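Bacterial leucyl aminopeptidase (Legionella pneumophila, PDB 6ESL) probably removes amino-terminal residues such as leucine from peptides with the aid of zinc, and contributes to nutrient acquisition during infection of amoebas. Local coordinates at residues 376-379 with 380-383; 127-130 with 131-134; 267-270 with 271-275; 157-160 with 161-165; 60-63 with 64-67. All blocks are in the same frame, centred on the assembly; numbering follows the deposited sequence.

Contact 1: residues 376-379 with 380-383; sequences MTNF and SKLA
The amide of Asn378 comes near the aliphatic chain of Lys381, with ND2 of Asn378 4.2 Å from CD of Lys381. The ring of Phe379 leads off the helix. It meets His375 edge-to-face and packs on Thr286. Thr377 and Lys381, one turn apart, lie side by side and point the same way. In Thr377 the methyl is anti to the backbone N and OG1 lies beside it (chi1 -59°). CG2 of Thr377 therefore reaches Lys381, 3.8 Å from CE. The lysine is extended beyond CG, and its CG passes 3.3 Å from O of Thr377. That oxygen also accepts the N-H of Lys381 at 2.9 Å from N. OG1 of Thr377 bonds to Ser130 OG and Leu373 O, and OG of Ser380 bonds to Ser229 O. These buried hydroxyls are thus satisfied. Regular helical bonds continue with N of Ala383 2.9 Å from O of Phe379. The segments belong to helix 373-391. Leu382 packs on Leu315 and Ile316 of helix 306-320. Met376 touches Trp134 and Leu137 of helix 130-142, and Ala383 touches Ala233 of helix 220-239.

Contact 2: residues 127-130 with 131-134; sequences EIVS and DNIW
Val129 and Asn132 form the tight part of this helix start. CB of Val129 lies 3.6 Å from ND2 of Asn132, and the amide slants across the valine. Asn132 has CG anti to its carbonyl carbon (chi1 -77°), which swings the amide back toward Val129. Val129 holds the N-cap position, but its side chain has no polar group to cap with. Its carbonyl takes part instead: N of Asn132 donates to O of Val129 at 3.1 Å. This bond is bent, and the donor stands 58° out of the carbonyl plane. The next one is straighter, with N of Trp134 3.2 Å from O of Ser130 and the donor in the carbonyl plane. Glu232 fixes the turn from outside. Its OE2 accepts from Val129 N, and its OE1 accepts from Asn132 ND2. One carboxylate so grips both residues of the tight pair, and would probably be favoured by the start of the helix. The solvent side is looser. Asp131 is exposed, its carboxylate turns off the helix, and OD1 makes a weak hydrogen bond to Gln135 NE2. On the inward face Ile128 and Ile133 meet lightly, with CG2 of Ile128 4.4 Å from CD1 of Ile133. The turn joins a loop to helix 130-142. Ile128 packs on Val236 of helix 220-239 and on Val384 of helix 373-391, and Ile133 touches Ser380 of the latter.

Contact 3: residues 267-270 with 271-275; sequences VQHF and QEQSI
Phe270 and Ile275 make the apolar contact at this helix end. CG2 of Ile275 touches CD2 of Phe270 at 3.5 Å, while CD1, at the end of the other branch, lies over one face of the ring. A second pair is His269 with Gln273. CG of Gln273 stands 3.8 Å above the plane of the His269 ring, offset toward the rim, in a CH-pi contact. The glutamine is bent at chi2, and its amide plane is turned 56° from the ring. ND1 of His269 is buried here and has no partner in the model. Further back, CG of Gln268 is 3.5 Å from OE2 of Glu272. The backbone that brings Ile275 back to Phe270 is a Schellman motif. N of Ile275 donates to O of Phe270 at 2.8 Å in a nearly straight bond, and N of Ser274 donates to O of Gln271 at 3.1 Å. Ser274 is the C-prime residue, with a positive phi that takes the chain out of the helix. The Phe270-Ile275 packing is the apolar contact that often goes with this motif. Before it, N of Gln273 makes a weak bond to O of His269, 3.1 Å away. Around this, Tyr249 and Trp339 each meet the Phe270 ring edge-to-face. Phe179 meets the His269 ring with the planes about 35° apart. Val267 packs on Ser338 and Trp339 of helix 336-340. The chain then leads into strand 277-282.

Contact 4: residues 157-160 with 161-165; sequences ANWL and KSKFE
Phe164 and Lys163 donate to the carbonyls of Leu160 and Trp159 as one turn of alpha-helix hands over to the next. N of Phe164 is 3.0 Å from O of Leu160 in an almost straight bond. N of Lys163 is 2.9 Å from O of Trp159. This is regular helix 151-170 of the alpha/beta fold. Leu160 and Phe164 pack on Leu191 and Thr193 of strand 188-195, and also reach helix 220-239. On another side Trp159 and Lys163 run side by side. CD of Lys163 lies 3.8 Å from CH2 of Trp159, in an off-centre CH-pi contact with the six-membered ring. The indole also stacks on His139. NZ of Lys163 goes on to a weak hydrogen bond with Thr136 OG1. A water donates to O of Asn158 at 2.7 Å and makes a weak bond to OG of Ser162. The chain of Lys161 bends at its last torsion (chi4 -76°), which turns NZ toward Glu165. Its ammonium group makes a cation-pi contact with Phe180 and a salt bridge to Glu165. NZ of Lys161 sits 2.9 Å from OE2 of Glu165, on the syn lone pair, and that oxygen also bonds to Thr178 OG1.

Contact 5: residues 60-63 with 64-67; sequences LTIL and ADKV. Unlike the reference sequence in segment 64-67: Lys66 (reference Gln).
Ala64, Asp65, Lys66 and Val67 donate in turn to the carbonyls of Leu60, Thr61, Ile62 and Leu63 in regular alpha-helical bonds, such as N of Val67 2.9 Å from O of Leu63. In the first, N of Ala64 stands 36° out of the carbonyl plane of Leu60. Leu63 and Val67 make the apolar contact, with CD1 of Leu63 3.8 Å from CG2 of Val67. In Leu63 CG is anti to the backbone N (chi1 -179°), and this carries the methyl along the helix to the valine. CG2 of Val67 also lies 3.4 Å from O of Leu63. Asp65 bends back over the preceding turn. Its CG is 3.1 Å from O of Thr61, nearer than either carboxylate oxygen. CG2 of Thr61 and CD1 of Ile62 each lie 4.1 Å from OD2 of Asp65. That oxygen accepts a hydrogen bond from ND1 of His362 of the second subunit. Lys66, which differs from the reference sequence, bends at chi2 and its amine turns off the helix. Leu63 and Ala64 pack on Leu30 of helix 28-31, and the disulfide Cys29-Cys69 ties that helix to the chain just past this one. Thr61 packs on Glu257 of the second subunit, and Ile62 packs on Leu213 of the same subunit. Glu257 is a zinc ligand, so the helix probably lies close to that subunit's metal site. This placement is consistent with an amino-terminal propeptide region covering the active site, as in secreted relatives of the M28 family.

Along the chain the order is contact 5, 2, 4, 3, 1. Contacts 1 and 2 are neighbours, with centres about 10 Å apart, and they touch where helix 373-391 meets the start of helix 130-142. Contact 4 lies about 17 Å from contact 2 between centres, on the next helix, 151-170, over the first two strands of the mixed sheet. Contact 3 ends helix 261-272, with its centre about 28 Å from that of contact 1. These four belong to the compact catalytic part. Contact 5 stands apart, its centre 43 to 57 Å from the others. It packs on Glu257, a zinc ligand of the second subunit, consistent with a dimer in which each amino-terminal region lies near the other chain's zinc site.

Contact 1: residues 376-379 with 380-383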
# COMPACT_ATOMS: atom_id res chain seq x y z
N MET B 376 7.77 -11.60 -19.97
CA MET B 376 8.88 -12.19 -19.23
C MET B 376 10.07 -11.29 -19.22
O MET B 376 10.76 -11.18 -18.26
CB MET B 376 9.26 -13.56 -19.78
CG MET B 376 8.22 -14.62 -19.53
SD MET B 376 8.66 -16.33 -19.86
CE MET B 376 8.66 -16.38 -21.64
N THR B 377 10.30 -10.66 -20.34
CA THR B 377 11.42 -9.68 -20.48
C THR B 377 11.21 -8.45 -19.57
O THR B 377 12.11 -7.95 -18.91
CB THR B 377 11.59 -9.26 -21.98
OG1 THR B 377 11.85 -10.43 -22.75
CG2 THR B 377 12.66 -8.34 -22.16
N ASN B 378 9.97 -7.98 -19.50
CA ASN B 378 9.61 -6.86 -18.63
C ASN B 378 9.87 -7.15 -17.15
O ASN B 378 10.38 -6.30 -16.42
CB ASN B 378 8.14 -6.42 -18.88
CG ASN B 378 7.97 -5.57 -20.14
OD1 ASN B 378 6.80 -5.33 -20.63
ND2 ASN B 378 9.10 -5.12 -20.73
N PHE B 379 9.54 -8.34 -16.73
CA PHE B 379 9.87 -8.78 -15.38
C PHE B 379 11.35 -8.90 -15.10
O PHE B 379 11.83 -8.43 -14.03
CB PHE B 379 9.09 -10.06 -15.00
CG PHE B 379 7.65 -9.81 -14.73
CD1 PHE B 379 7.20 -9.39 -13.48
CD2 PHE B 379 6.75 -9.96 -15.72
CE1 PHE B 379 5.80 -9.22 -13.24
CE2 PHE B 379 5.38 -9.63 -15.55
CZ PHE B 379 4.92 -9.26 -14.31
N SER B 380 12.11 -9.35 -16.13
CA SER B 380 13.54 -9.43 -16.01
C SER B 380 14.11 -8.03 -15.85
O SER B 380 15.02 -7.78 -15.01
CB SER B 380 14.10 -10.21 -17.21
OG SER B 380 15.45 -10.52 -16.99
N LYS B 381 13.56 -7.08 -16.61
CA LYS B 381 13.97 -5.69 -16.51
C LYS B 381 13.69 -5.15 -15.15
O LYS B 381 14.47 -4.38 -14.61
CB LYS B 381 13.26 -4.83 -17.55
CG LYS B 381 13.81 -5.08 -18.96
CD LYS B 381 13.16 -4.27 -20.03
CE LYS B 381 13.69 -4.77 -21.34
NZ LYS B 381 13.31 -3.99 -22.51
N LEU B 382 12.54 -5.49 -14.61
CA LEU B 382 12.19 -5.03 -13.28
C LEU B 382 13.20 -5.53 -12.25
O LEU B 382 13.57 -4.78 -11.35
CB LEU B 382 10.74 -5.42 -12.92
CG LEU B 382 10.21 -5.03 -11.55
CD1 LEU B 382 10.35 -3.54 -11.29
CD2 LEU B 382 8.73 -5.43 -11.32
N ALA B 383 13.60 -6.81 -12.35
CA ALA B 383 14.58 -7.38 -11.39
C ALA B 383 15.90 -6.60 -11.49
O ALA B 383 16.50 -6.29 -10.45
CB ALA B 383 14.84 -8.85 -11.72

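Contact 2: residues 127-130 with 131-134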
# COMPACT_ATOMS: atom_id res chain seq x y z
N GLU B 127 20.85 -4.29 -22.08
CA GLU B 127 21.64 -5.56 -22.20
C GLU B 127 20.84 -6.84 -22.13
O GLU B 127 21.35 -7.91 -22.49
CB GLU B 127 22.70 -5.66 -21.12
CG GLU B 127 23.63 -4.46 -20.94
CD GLU B 127 24.91 -4.61 -21.70
OE1 GLU B 127 25.29 -5.75 -22.00
OE2 GLU B 127 25.50 -3.58 -22.05
N ILE B 128 19.59 -6.74 -21.64
CA ILE B 128 18.73 -7.91 -21.42
C ILE B 128 18.51 -8.47 -22.76
O ILE B 128 18.28 -7.68 -23.70
CB ILE B 128 17.32 -7.51 -20.86
CG1 ILE B 128 17.41 -6.95 -19.43
CG2 ILE B 128 16.34 -8.69 -20.91
CD1 ILE B 128 17.68 -8.02 -18.41
N VAL B 129 18.61 -9.80 -22.86
CA VAL B 129 18.43 -10.51 -24.12
C VAL B 129 17.27 -11.45 -23.91
O VAL B 129 17.36 -12.41 -23.12
CB VAL B 129 19.67 -11.32 -24.56
CG1 VAL B 129 19.47 -12.07 -25.86
CG2 VAL B 129 20.86 -10.40 -24.67
N SER B 130 16.18 -11.16 -24.64
CA SER B 130 14.92 -11.91 -24.55
C SER B 130 15.14 -13.36 -24.86
O SER B 130 14.61 -14.28 -24.16
CB SER B 130 13.84 -11.30 -25.47
OG SER B 130 13.50 -10.07 -24.85
N ASP B 131 15.91 -13.58 -25.91
CA ASP B 131 16.18 -14.92 -26.32
C ASP B 131 16.80 -15.84 -25.21
O ASP B 131 16.49 -17.02 -25.19
CB ASP B 131 17.04 -15.02 -27.65
CG ASP B 131 17.14 -16.46 -28.07
OD1 ASP B 131 16.07 -17.05 -28.43
OD2 ASP B 131 18.25 -17.06 -27.88
N ASN B 132 17.60 -15.27 -24.33
CA ASN B 132 18.26 -16.04 -23.25
C ASN B 132 17.17 -16.55 -22.30
O ASN B 132 17.20 -17.74 -21.85
CB ASN B 132 19.21 -15.11 -22.46
CG ASN B 132 20.49 -14.82 -23.18
OD1 ASN B 132 20.77 -15.47 -24.18
ND2 ASN B 132 21.31 -13.90 -22.65
N ILE B 133 16.17 -15.69 -22.07
CA ILE B 133 15.08 -16.05 -21.20
C ILE B 133 14.36 -17.27 -21.79
O ILE B 133 14.09 -18.28 -21.11
CB ILE B 133 14.07 -14.84 -20.94
CG1 ILE B 133 14.76 -13.75 -20.16
CG2 ILE B 133 12.88 -15.37 -20.12
CD1 ILE B 133 14.07 -12.40 -20.21
N TRP B 134 14.03 -17.18 -23.06
CA TRP B 134 13.30 -18.22 -23.77
C TRP B 134 14.12 -19.55 -23.77
O TRP B 134 13.56 -20.64 -23.61
CB TRP B 134 13.01 -17.75 -25.24
CG TRP B 134 12.07 -18.64 -25.97
CD1 TRP B 134 12.41 -19.56 -26.93
CD2 TRP B 134 10.63 -18.72 -25.81
NE1 TRP B 134 11.26 -20.21 -27.36
CE2 TRP B 134 10.17 -19.70 -26.71
CE3 TRP B 134 9.68 -18.04 -24.98
CZ2 TRP B 134 8.81 -20.07 -26.81
CZ3 TRP B 134 8.33 -18.38 -25.09
CH2 TRP B 134 7.90 -19.39 -26.01

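Contact 3: residues 267-270 with 271-275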
# COMPACT_ATOMS: atom_id res chain seq x y z
N VAL B 267 15.30 -18.41 4.74
CA VAL B 267 15.09 -17.33 5.70
C VAL B 267 15.73 -17.67 7.04
O VAL B 267 16.34 -16.83 7.69
CB VAL B 267 13.60 -17.04 5.91
CG1 VAL B 267 13.41 -15.95 6.96
CG2 VAL B 267 12.95 -16.63 4.60
N GLN B 268 15.58 -18.93 7.43
CA GLN B 268 16.12 -19.43 8.66
C GLN B 268 17.64 -19.47 8.59
O GLN B 268 18.30 -19.11 9.56
CB GLN B 268 15.57 -20.82 9.00
CG GLN B 268 15.75 -21.20 10.46
CD GLN B 268 15.08 -22.53 10.86
OE1 GLN B 268 15.70 -23.41 11.44
NE2 GLN B 268 13.82 -22.67 10.55
N HIS B 269 18.18 -19.90 7.45
CA HIS B 269 19.60 -19.90 7.20
C HIS B 269 20.19 -18.50 7.42
O HIS B 269 21.23 -18.38 8.12
CB HIS B 269 19.95 -20.41 5.82
CG HIS B 269 21.43 -20.51 5.56
ND1 HIS B 269 22.18 -19.43 5.13
CD2 HIS B 269 22.30 -21.54 5.73
CE1 HIS B 269 23.45 -19.80 5.02
NE2 HIS B 269 23.54 -21.07 5.35
N PHE B 270 19.55 -17.49 6.83
CA PHE B 270 20.03 -16.13 6.94
C PHE B 270 19.94 -15.60 8.38
O PHE B 270 20.80 -14.83 8.81
CB PHE B 270 19.23 -15.17 6.05
CG PHE B 270 19.73 -15.08 4.60
CD1 PHE B 270 19.86 -16.20 3.83
CD2 PHE B 270 19.97 -13.87 4.02
CE1 PHE B 270 20.32 -16.12 2.50
CE2 PHE B 270 20.36 -13.77 2.67
CZ PHE B 270 20.53 -14.89 1.91
N GLN B 271 18.89 -15.97 9.11
CA GLN B 271 18.71 -15.53 10.48
C GLN B 271 19.81 -16.17 11.40
O GLN B 271 20.43 -15.48 12.15
CB GLN B 271 17.33 -15.89 10.92
CG GLN B 271 16.99 -15.37 12.25
CD GLN B 271 15.51 -15.59 12.65
OE1 GLN B 271 14.60 -16.10 11.87
NE2 GLN B 271 15.24 -15.19 13.92
N GLU B 272 20.06 -17.46 11.24
CA GLU B 272 21.03 -18.19 12.02
C GLU B 272 22.47 -17.81 11.71
O GLU B 272 23.31 -17.95 12.59
CB GLU B 272 20.88 -19.67 11.78
CG GLU B 272 19.62 -20.28 12.35
CD GLU B 272 19.36 -21.69 11.78
OE1 GLU B 272 20.01 -22.11 10.75
OE2 GLU B 272 18.48 -22.35 12.36
N GLN B 273 22.70 -17.23 10.54
CA GLN B 273 24.02 -16.75 10.15
C GLN B 273 24.09 -15.21 10.25
O GLN B 273 25.08 -14.61 9.82
CB GLN B 273 24.37 -17.20 8.74
CG GLN B 273 24.42 -18.71 8.57
CD GLN B 273 25.45 -19.37 9.46
OE1 GLN B 273 26.17 -18.70 10.19
NE2 GLN B 273 25.52 -20.70 9.41
N SER B 274 23.05 -14.58 10.81
CA SER B 274 23.00 -13.12 10.90
C SER B 274 23.45 -12.50 9.58
O SER B 274 24.46 -11.81 9.51
CB SER B 274 23.91 -12.59 12.03
OG SER B 274 23.69 -13.23 13.27
N ILE B 275 22.80 -12.83 8.48
CA ILE B 275 23.12 -12.18 7.20
C ILE B 275 21.95 -11.22 7.09
O ILE B 275 20.83 -11.67 6.95
CB ILE B 275 23.07 -13.16 6.03
CG1 ILE B 275 24.14 -14.20 6.21
CG2 ILE B 275 23.11 -12.42 4.68
CD1 ILE B 275 24.04 -15.36 5.20

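Contact 4: residues 157-160 with 161-165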
# COMPACT_ATOMS: atom_id res chain seq x y z
N ALA B 157 18.09 -28.05 -9.67
CA ALA B 157 18.90 -27.22 -8.79
C ALA B 157 20.41 -27.20 -9.18
O ALA B 157 21.09 -26.14 -9.17
CB ALA B 157 18.76 -27.75 -7.35
N ASN B 158 20.95 -28.43 -9.40
CA ASN B 158 22.33 -28.57 -9.93
C ASN B 158 22.62 -27.74 -11.25
O ASN B 158 23.62 -27.03 -11.35
CB ASN B 158 22.61 -30.03 -10.24
CG ASN B 158 22.80 -30.87 -9.00
OD1 ASN B 158 23.03 -30.37 -7.92
ND2 ASN B 158 22.77 -32.19 -9.21
N TRP B 159 21.72 -27.83 -12.21
CA TRP B 159 21.82 -27.07 -13.48
C TRP B 159 21.77 -25.57 -13.28
O TRP B 159 22.57 -24.86 -13.78
CB TRP B 159 20.74 -27.51 -14.42
CG TRP B 159 20.85 -26.86 -15.73
CD1 TRP B 159 21.75 -27.18 -16.75
CD2 TRP B 159 20.08 -25.79 -16.22
NE1 TRP B 159 21.52 -26.37 -17.83
CE2 TRP B 159 20.52 -25.49 -17.52
CE3 TRP B 159 19.02 -25.04 -15.69
CZ2 TRP B 159 19.97 -24.46 -18.29
CZ3 TRP B 159 18.46 -24.00 -16.49
CH2 TRP B 159 18.93 -23.72 -17.72
N LEU B 160 20.85 -25.05 -12.46
CA LEU B 160 20.84 -23.63 -12.17
C LEU B 160 22.12 -23.13 -11.53
O LEU B 160 22.66 -22.04 -11.86
CB LEU B 160 19.61 -23.25 -11.25
CG LEU B 160 18.26 -23.50 -11.87
CD1 LEU B 160 17.06 -23.44 -10.86
CD2 LEU B 160 18.04 -22.51 -13.00
N LYS B 161 22.63 -23.93 -10.59
CA LYS B 161 23.84 -23.58 -9.90
C LYS B 161 25.02 -23.50 -10.93
O LYS B 161 25.75 -22.51 -10.91
CB LYS B 161 24.14 -24.63 -8.83
CG LYS B 161 25.42 -24.43 -8.05
CD LYS B 161 25.41 -25.34 -6.80
CE LYS B 161 26.39 -24.95 -5.71
NZ LYS B 161 27.76 -25.39 -6.18
N SER B 162 25.13 -24.49 -11.82
CA SER B 162 26.23 -24.52 -12.88
C SER B 162 26.10 -23.33 -13.77
O SER B 162 27.09 -22.68 -14.04
CB SER B 162 26.12 -25.67 -13.85
OG SER B 162 26.39 -26.82 -13.18
N LYS B 163 24.87 -23.08 -14.21
CA LYS B 163 24.59 -21.94 -15.09
C LYS B 163 25.05 -20.63 -14.44
O LYS B 163 25.84 -19.94 -15.01
CB LYS B 163 23.13 -21.95 -15.52
CG LYS B 163 22.70 -20.85 -16.50
CD LYS B 163 21.19 -20.82 -16.67
CE LYS B 163 20.68 -19.79 -17.69
NZ LYS B 163 21.03 -20.14 -19.12
N PHE B 164 24.63 -20.31 -13.23
CA PHE B 164 25.12 -19.09 -12.56
C PHE B 164 26.68 -19.09 -12.50
O PHE B 164 27.33 -18.10 -12.74
CB PHE B 164 24.57 -19.00 -11.14
CG PHE B 164 24.99 -17.76 -10.43
CD1 PHE B 164 26.18 -17.72 -9.77
CD2 PHE B 164 24.20 -16.63 -10.46
CE1 PHE B 164 26.59 -16.57 -9.15
CE2 PHE B 164 24.59 -15.47 -9.87
CZ PHE B 164 25.78 -15.45 -9.18
N GLU B 165 27.26 -20.22 -12.17
CA GLU B 165 28.70 -20.29 -11.90
C GLU B 165 29.49 -20.06 -13.22
O GLU B 165 30.49 -19.37 -13.21
CB GLU B 165 29.01 -21.67 -11.31
CG GLU B 165 28.84 -21.74 -9.80
CD GLU B 165 28.77 -23.21 -9.30
OE1 GLU B 165 29.00 -24.23 -10.04
OE2 GLU B 165 28.44 -23.32 -8.12
O HOH W 1 25.79 -28.26 -10.27

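Contact 5: residues 60-63 with 64-67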
# COMPACT_ATOMS: atom_id res chain seq x y z
N LEU B 60 2.11 25.00 20.10
CA LEU B 60 2.52 23.65 19.81
C LEU B 60 2.36 23.28 18.35
O LEU B 60 3.04 22.42 17.87
CB LEU B 60 1.79 22.60 20.69
CG LEU B 60 2.02 22.86 22.21
CD1 LEU B 60 1.40 21.74 23.05
CD2 LEU B 60 3.51 22.96 22.57
N THR B 61 1.41 23.88 17.65
CA THR B 61 1.28 23.70 16.20
C THR B 61 2.53 24.24 15.48
O THR B 61 3.06 23.54 14.59
CB THR B 61 0.02 24.39 15.65
OG1 THR B 61 -1.13 23.77 16.24
CG2 THR B 61 -0.09 24.21 14.10
N ILE B 62 2.95 25.40 15.83
CA ILE B 62 4.12 26.05 15.27
C ILE B 62 5.34 25.18 15.56
O ILE B 62 6.09 24.86 14.66
CB ILE B 62 4.36 27.49 15.76
CG1 ILE B 62 3.19 28.45 15.42
CG2 ILE B 62 5.64 28.07 15.16
CD1 ILE B 62 2.69 28.30 14.00
N LEU B 63 5.49 24.77 16.81
CA LEU B 63 6.56 23.88 17.17
C LEU B 63 6.56 22.63 16.32
O LEU B 63 7.62 22.28 15.81
CB LEU B 63 6.62 23.55 18.66
CG LEU B 63 7.75 22.63 19.10
CD1 LEU B 63 9.08 23.36 18.98
CD2 LEU B 63 7.53 22.16 20.58
N ALA B 64 5.41 21.97 16.17
CA ALA B 64 5.33 20.74 15.48
C ALA B 64 5.75 20.95 14.00
O ALA B 64 6.31 20.01 13.38
CB ALA B 64 3.90 20.14 15.49
N ASP B 65 5.35 22.08 13.43
CA ASP B 65 5.64 22.40 12.01
C ASP B 65 7.17 22.43 11.85
O ASP B 65 7.68 21.70 10.99
CB ASP B 65 5.11 23.78 11.61
CG ASP B 65 3.52 23.84 11.49
OD1 ASP B 65 2.84 22.76 11.33
OD2 ASP B 65 2.99 24.99 11.54
N LYS B 66 7.85 23.11 12.78
CA LYS B 66 9.30 23.20 12.73
C LYS B 66 10.03 21.91 13.02
O LYS B 66 10.96 21.62 12.36
CB LYS B 66 9.84 24.31 13.63
CG LYS B 66 9.35 25.71 13.27
CD LYS B 66 9.78 26.25 11.88
CE LYS B 66 9.29 27.69 11.66
NZ LYS B 66 9.67 28.24 10.31
N VAL B 67 9.63 21.17 14.03
CA VAL B 67 10.30 19.94 14.42
C VAL B 67 10.13 18.86 13.37
O VAL B 67 11.02 18.03 13.21
CB VAL B 67 9.86 19.48 15.83
CG1 VAL B 67 10.30 18.01 16.09
CG2 VAL B 67 10.33 20.47 16.88